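Local coordinates for protein putative streptothricin acetyltransferase (Bacillus anthracis, PDB 3PP9) that binds acetyl coenzyme A and, as a putative streptothricin acetyltransferase of the GNAT family, probably passes the acetyl group to the antibiotic, at residues M134-N143 / E176-F185. Numbering follows the deposited sequence.
Sequences MPGIMLETQN and EVAIYWYLHF. With K (potassium ion), chain F; ACO (acetyl coenzyme *a), chain D.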
loop_
_atom_site.group_PDB
_atom_site.type_symbol
_atom_site.label_atom_id
_atom_site.label_comp_id
_atom_site.label_asym_id
_atom_site.label_seq_id
_atom_site.Cartn_x
_atom_site.Cartn_y
_atom_site.Cartn_z
HETATM N N MSE A 134 -4.391 18.677 1.414
HETATM C CA MSE A 134 -4.321 17.286 1.811
HETATM C C MSE A 134 -4.849 17.204 3.232
HETATM O O MSE A 134 -4.450 17.988 4.090
HETATM C CB MSE A 134 -2.886 16.816 1.700
HETATM C CG MSE A 134 -2.452 16.686 0.252
HETATM SE SE MSE A 134 -0.549 16.299 0.043
HETATM C CE MSE A 134 0.018 18.105 -0.527
ATOM N N PRO A 135 -5.723 16.231 3.502
ATOM C CA PRO A 135 -6.339 16.133 4.820
ATOM C C PRO A 135 -5.538 15.473 5.936
ATOM O O PRO A 135 -6.034 15.398 7.066
ATOM C CB PRO A 135 -7.621 15.349 4.527
ATOM C CG PRO A 135 -7.231 14.430 3.425
ATOM C CD PRO A 135 -6.281 15.244 2.562
ATOM N N GLY A 136 -4.324 15.013 5.652
ATOM C CA GLY A 136 -3.499 14.387 6.662
ATOM C C GLY A 136 -2.197 13.907 6.069
ATOM O O GLY A 136 -1.899 14.184 4.900
ATOM N N ILE A 137 -1.430 13.199 6.888
ATOM C CA ILE A 137 -0.148 12.654 6.479
ATOM C C ILE A 137 -0.113 11.206 6.939
ATOM O O ILE A 137 -0.673 10.862 7.974
ATOM C CB ILE A 137 1.028 13.336 7.164
ATOM C CG1 ILE A 137 1.005 14.841 7.006
ATOM C CG2 ILE A 137 2.336 12.748 6.651
ATOM C CD1 ILE A 137 2.147 15.508 7.762
HETATM N N MSE A 138 0.532 10.349 6.169
HETATM C CA MSE A 138 0.639 8.931 6.530
HETATM C C MSE A 138 1.969 8.378 6.100
HETATM O O MSE A 138 2.702 9.011 5.337
HETATM C CB MSE A 138 -0.444 8.118 5.847
HETATM C CG MSE A 138 -0.349 8.219 4.347
HETATM SE SE MSE A 138 -1.683 7.231 3.375
HETATM C CE MSE A 138 -1.147 5.469 3.512
ATOM N N LEU A 139 2.262 7.173 6.582
ATOM C CA LEU A 139 3.508 6.510 6.228
ATOM C C LEU A 139 3.450 5.056 6.649
ATOM O O LEU A 139 2.494 4.619 7.277
ATOM C CB LEU A 139 4.706 7.227 6.875
ATOM C CG LEU A 139 4.886 7.336 8.396
ATOM C CD1 LEU A 139 3.861 8.193 9.061
ATOM C CD2 LEU A 139 5.040 5.984 9.111
ATOM N N GLU A 140 4.437 4.293 6.185
ATOM C CA GLU A 140 4.580 2.890 6.534
ATOM C C GLU A 140 5.939 2.732 7.155
ATOM O O GLU A 140 6.901 3.391 6.746
ATOM C CB GLU A 140 4.510 1.976 5.305
ATOM C CG GLU A 140 4.704 0.470 5.595
ATOM C CD GLU A 140 6.157 0.013 5.865
ATOM O OE1 GLU A 140 7.113 0.811 5.739
ATOM O OE2 GLU A 140 6.340 -1.182 6.174
ATOM N N THR A 141 5.996 1.894 8.176
ATOM C CA THR A 141 7.241 1.566 8.834
ATOM C C THR A 141 7.115 0.066 9.163
ATOM O O THR A 141 6.085 -0.546 8.867
ATOM C CB THR A 141 7.586 2.549 10.019
ATOM O OG1 THR A 141 8.914 2.282 10.525
ATOM C CG2 THR A 141 6.548 2.493 11.122
ATOM N N GLN A 142 8.197 -0.548 9.648
ATOM C CA GLN A 142 8.222 -1.975 10.004
ATOM C C GLN A 142 8.103 -2.035 11.524
ATOM O O GLN A 142 8.538 -1.107 12.224
ATOM C CB GLN A 142 9.506 -2.679 9.587
ATOM C CG GLN A 142 9.715 -2.781 8.095
ATOM C CD GLN A 142 10.906 -3.654 7.714
ATOM O OE1 GLN A 142 11.264 -4.600 8.421
ATOM N NE2 GLN A 142 11.504 -3.357 6.567
ATOM N N ASN A 143 7.561 -3.141 12.027
ATOM C CA ASN A 143 7.360 -3.327 13.452
ATOM C C ASN A 143 8.680 -3.447 14.220
ATOM O O ASN A 143 8.675 -3.328 15.425
ATOM C CB ASN A 143 6.449 -4.510 13.781
ATOM C CG ASN A 143 7.080 -5.835 13.474
ATOM O OD1 ASN A 143 7.767 -5.983 12.467
ATOM N ND2 ASN A 143 6.807 -6.839 14.315
ATOM N N GLU A 176 8.629 -9.972 9.467
ATOM C CA GLU A 176 8.532 -8.517 9.494
ATOM C C GLU A 176 7.075 -8.108 9.259
ATOM O O GLU A 176 6.419 -8.706 8.405
ATOM C CB GLU A 176 9.402 -7.963 8.363
ATOM C CG GLU A 176 10.833 -8.472 8.419
ATOM C CD GLU A 176 11.696 -8.045 7.243
ATOM O OE1 GLU A 176 11.164 -7.480 6.271
ATOM O OE2 GLU A 176 12.918 -8.290 7.296
ATOM N N VAL A 177 6.576 -7.107 9.992
ATOM C CA VAL A 177 5.191 -6.652 9.833
ATOM C C VAL A 177 5.182 -5.181 9.451
ATOM O O VAL A 177 5.891 -4.373 10.053
ATOM C CB VAL A 177 4.396 -6.812 11.155
ATOM C CG1 VAL A 177 2.931 -6.398 10.998
ATOM C CG2 VAL A 177 4.482 -8.270 11.691
ATOM N N ALA A 178 4.406 -4.833 8.427
ATOM C CA ALA A 178 4.260 -3.441 8.009
ATOM C C ALA A 178 3.213 -2.793 8.897
ATOM O O ALA A 178 2.166 -3.396 9.173
ATOM C CB ALA A 178 3.778 -3.371 6.548
ATOM N N ILE A 179 3.493 -1.575 9.357
ATOM C CA ILE A 179 2.582 -0.815 10.195
ATOM C C ILE A 179 2.304 0.509 9.484
ATOM O O ILE A 179 3.230 1.208 9.070
ATOM C CB ILE A 179 3.133 -0.547 11.605
ATOM C CG1 ILE A 179 3.501 -1.866 12.291
ATOM C CG2 ILE A 179 2.103 0.218 12.430
ATOM C CD1 ILE A 179 4.057 -1.696 13.707
ATOM N N TYR A 180 1.029 0.835 9.341
ATOM C CA TYR A 180 0.611 2.079 8.657
ATOM C C TYR A 180 0.125 3.119 9.683
ATOM O O TYR A 180 -0.795 2.853 10.456
ATOM C CB TYR A 180 -0.420 1.730 7.589
ATOM C CG TYR A 180 0.160 0.695 6.654
ATOM C CD1 TYR A 180 0.941 1.059 5.579
ATOM C CD2 TYR A 180 -0.043 -0.654 6.892
ATOM C CE1 TYR A 180 1.492 0.082 4.735
ATOM C CE2 TYR A 180 0.494 -1.619 6.059
ATOM C CZ TYR A 180 1.261 -1.248 5.003
ATOM O OH TYR A 180 1.777 -2.246 4.201
ATOM N N TRP A 181 0.777 4.284 9.672
ATOM C CA TRP A 181 0.523 5.360 10.632
ATOM C C TRP A 181 -0.111 6.533 9.938
ATOM O O TRP A 181 0.270 6.859 8.817
ATOM C CB TRP A 181 1.834 5.813 11.276
ATOM C CG TRP A 181 2.517 4.804 12.154
ATOM C CD1 TRP A 181 3.389 3.832 11.760
ATOM C CD2 TRP A 181 2.428 4.716 13.580
ATOM N NE1 TRP A 181 3.839 3.132 12.860
ATOM C CE2 TRP A 181 3.269 3.658 13.988
ATOM C CE3 TRP A 181 1.718 5.423 14.552
ATOM C CZ2 TRP A 181 3.395 3.288 15.328
ATOM C CZ3 TRP A 181 1.854 5.071 15.870
ATOM C CH2 TRP A 181 2.692 4.000 16.252
ATOM N N TYR A 182 -1.039 7.175 10.646
ATOM C CA TYR A 182 -1.823 8.281 10.132
ATOM C C TYR A 182 -1.958 9.449 11.080
ATOM O O TYR A 182 -2.153 9.259 12.269
ATOM C CB TYR A 182 -3.262 7.770 9.875
ATOM C CG TYR A 182 -3.306 6.700 8.809
ATOM C CD1 TYR A 182 -3.542 7.017 7.482
ATOM C CD2 TYR A 182 -3.047 5.373 9.121
ATOM C CE1 TYR A 182 -3.519 6.033 6.492
ATOM C CE2 TYR A 182 -3.024 4.392 8.130
ATOM C CZ TYR A 182 -3.299 4.725 6.832
ATOM O OH TYR A 182 -3.229 3.738 5.865
ATOM N N LEU A 183 -1.887 10.652 10.526
ATOM C CA LEU A 183 -2.102 11.885 11.297
ATOM C C LEU A 183 -3.129 12.662 10.498
ATOM O O LEU A 183 -2.814 13.162 9.426
ATOM C CB LEU A 183 -0.845 12.720 11.445
ATOM C CG LEU A 183 -0.963 14.026 12.243
ATOM C CD1 LEU A 183 -1.320 13.739 13.669
ATOM C CD2 LEU A 183 0.350 14.771 12.198
ATOM N N HIS A 184 -4.350 12.753 11.018
ATOM C CA HIS A 184 -5.433 13.485 10.353
ATOM C C HIS A 184 -5.528 14.901 10.892
ATOM O O HIS A 184 -5.408 15.117 12.088
ATOM C CB HIS A 184 -6.781 12.776 10.548
ATOM C CG HIS A 184 -7.932 13.483 9.901
ATOM N ND1 HIS A 184 -8.879 14.184 10.618
ATOM C CD2 HIS A 184 -8.262 13.633 8.596
ATOM C CE1 HIS A 184 -9.757 14.714 9.783
ATOM N NE2 HIS A 184 -9.402 14.399 8.550
ATOM N N PHE A 185 -5.738 15.867 10.009
ATOM C CA PHE A 185 -5.844 17.242 10.455
ATOM C C PHE A 185 -7.290 17.568 10.828
ATOM O O PHE A 185 -8.219 17.171 10.120
ATOM C CB PHE A 185 -5.356 18.207 9.387
ATOM C CG PHE A 185 -4.010 17.853 8.809
ATOM C CD1 PHE A 185 -2.952 17.485 9.624
ATOM C CD2 PHE A 185 -3.776 18.011 7.460
ATOM C CE1 PHE A 185 -1.717 17.204 9.080
ATOM C CE2 PHE A 185 -2.546 17.752 6.924
ATOM C CZ PHE A 185 -1.524 17.358 7.725
HETATM K K K F . 11.130 1.048 9.003
HETATM N N1A ACO D . 12.672 6.255 21.194
HETATM C C2A ACO D . 11.659 6.880 21.823
HETATM N N3A ACO D . 11.244 8.114 21.499
HETATM C C4A ACO D . 11.856 8.789 20.492
HETATM C C5A ACO D . 12.978 8.169 19.783
HETATM C C6A ACO D . 13.380 6.828 20.199
HETATM N N6A ACO D . 14.407 6.226 19.568
HETATM N N7A ACO D . 13.406 9.040 18.861
HETATM C C8A ACO D . 12.626 10.140 18.967
HETATM N N9A ACO D . 11.701 9.982 19.931
HETATM C C1B ACO D . 10.711 10.970 20.392
HETATM C C2B ACO D . 11.482 12.057 21.144
HETATM O O2B ACO D . 11.748 11.771 22.524
HETATM C C3B ACO D . 10.609 13.271 20.968
HETATM O O3B ACO D . 9.616 13.276 21.984
HETATM P P3B ACO D . 9.156 14.612 22.748
HETATM O O7A ACO D . 8.569 15.489 21.661
HETATM O O8A ACO D . 10.440 15.127 23.347
HETATM O O9A ACO D . 8.147 14.065 23.737
HETATM C C4B ACO D . 9.956 13.048 19.617
HETATM O O4B ACO D . 10.022 11.640 19.342
HETATM C C5B ACO D . 10.659 13.846 18.526
HETATM O O5B ACO D . 11.964 13.295 18.335
HETATM P P1A ACO D . 13.060 14.065 17.453
HETATM O O1A ACO D . 14.270 14.361 18.308
HETATM O O2A ACO D . 12.353 15.190 16.757
HETATM O O3A ACO D . 13.412 12.892 16.395
HETATM P P2A ACO D . 14.761 12.729 15.559
HETATM O O4A ACO D . 15.611 11.794 16.370
HETATM O O5A ACO D . 15.338 14.046 15.116
HETATM O O6A ACO D . 14.252 12.003 14.209
HETATM C CBP ACO D . 13.890 9.886 13.129
HETATM C CCP ACO D . 13.459 10.827 14.246
HETATM C CDP ACO D . 12.941 8.696 13.098
HETATM C CEP ACO D . 13.843 10.628 11.795
HETATM C CAP ACO D . 15.325 9.405 13.376
HETATM O OAP ACO D . 15.339 8.508 14.519
HETATM C C9P ACO D . 15.926 8.651 12.224
HETATM O O9P ACO D . 16.385 9.225 11.268
HETATM N N8P ACO D . 15.958 7.313 12.277
HETATM C C7P ACO D . 16.575 6.485 11.237
HETATM C C6P ACO D . 15.831 6.502 9.928
HETATM C C5P ACO D . 14.418 6.047 10.163
HETATM O O5P ACO D . 14.164 5.112 10.900
HETATM N N4P ACO D . 13.472 6.709 9.536
HETATM C C3P ACO D . 12.058 6.396 9.641
HETATM C C2P ACO D . 11.799 5.221 8.699
HETATM S S1P ACO D . 10.075 5.069 8.282
HETATM C C ACO D . 9.874 6.271 7.111
HETATM O O ACO D . 10.803 6.984 6.796
HETATM C CH3 ACO D . 8.533 6.448 6.487
HETATM O O HOH W 1 9.655 0.201 6.598
HETATM O O HOH W 2 12.972 -1.555 9.947
#
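The F185 ring lays one face over the backbone of G136, whose CA sits 3.7 Å from the ring centroid in a CH-pi contact, while M134 O meets the ring edge in its plane. CG1 of I137 closes on F185 CZ at 3.6 Å, approaching obliquely. On the opposite face of the sheet from I137, selenomethionine M138 runs side by side with Y182: CG, between the backbone N and the carbonyl carbon (chi1 60°), and the extended chi2 carry SE obliquely beside the ring in a Met-aromatic contact, and the bend at chi3 turns CE toward Y182 OH. E140 leans its CG onto Y180 CE1 (3.3 Å), carboxylate and ring planes 62° apart; OE2 is held by Y167 and OE1 accepts a bond from a water that also binds the potassium ion.

Back on the face of I137, W181 receives L139 CD2 at CD1 and T141 CG2 at NE1 (3.3 Å); this indole nitrogen is buried without a polar partner. T141 OG1, anti to the backbone N (chi1 -173°), binds the potassium ion at 3.0 Å and lies near the thioester sulfur, while E140 O comes within 3.5 Å of the acetyl CH3 of the cofactor. Paired antiparallel backbone bonds join I137 to L183, L139 to W181 and T141 to I179. At the end of the ladder N143 folds back, its OD1 taking V177 N at 3.0 Å from well above the amide plane.

This antiparallel pairing lies within the mixed GNAT sheet, L139, E140 and T141 lining the acetyl coenzyme A pocket. Strand 136-142 has 101-108 as parallel neighbour and 178-184 opposite, with edge strand 158-163 antiparallel beyond. Helices 117-131 and 146-154 cover the I137 and W181 face; the second subunit packs on the other, its D163 hydrogen-bonded to Y182 OH.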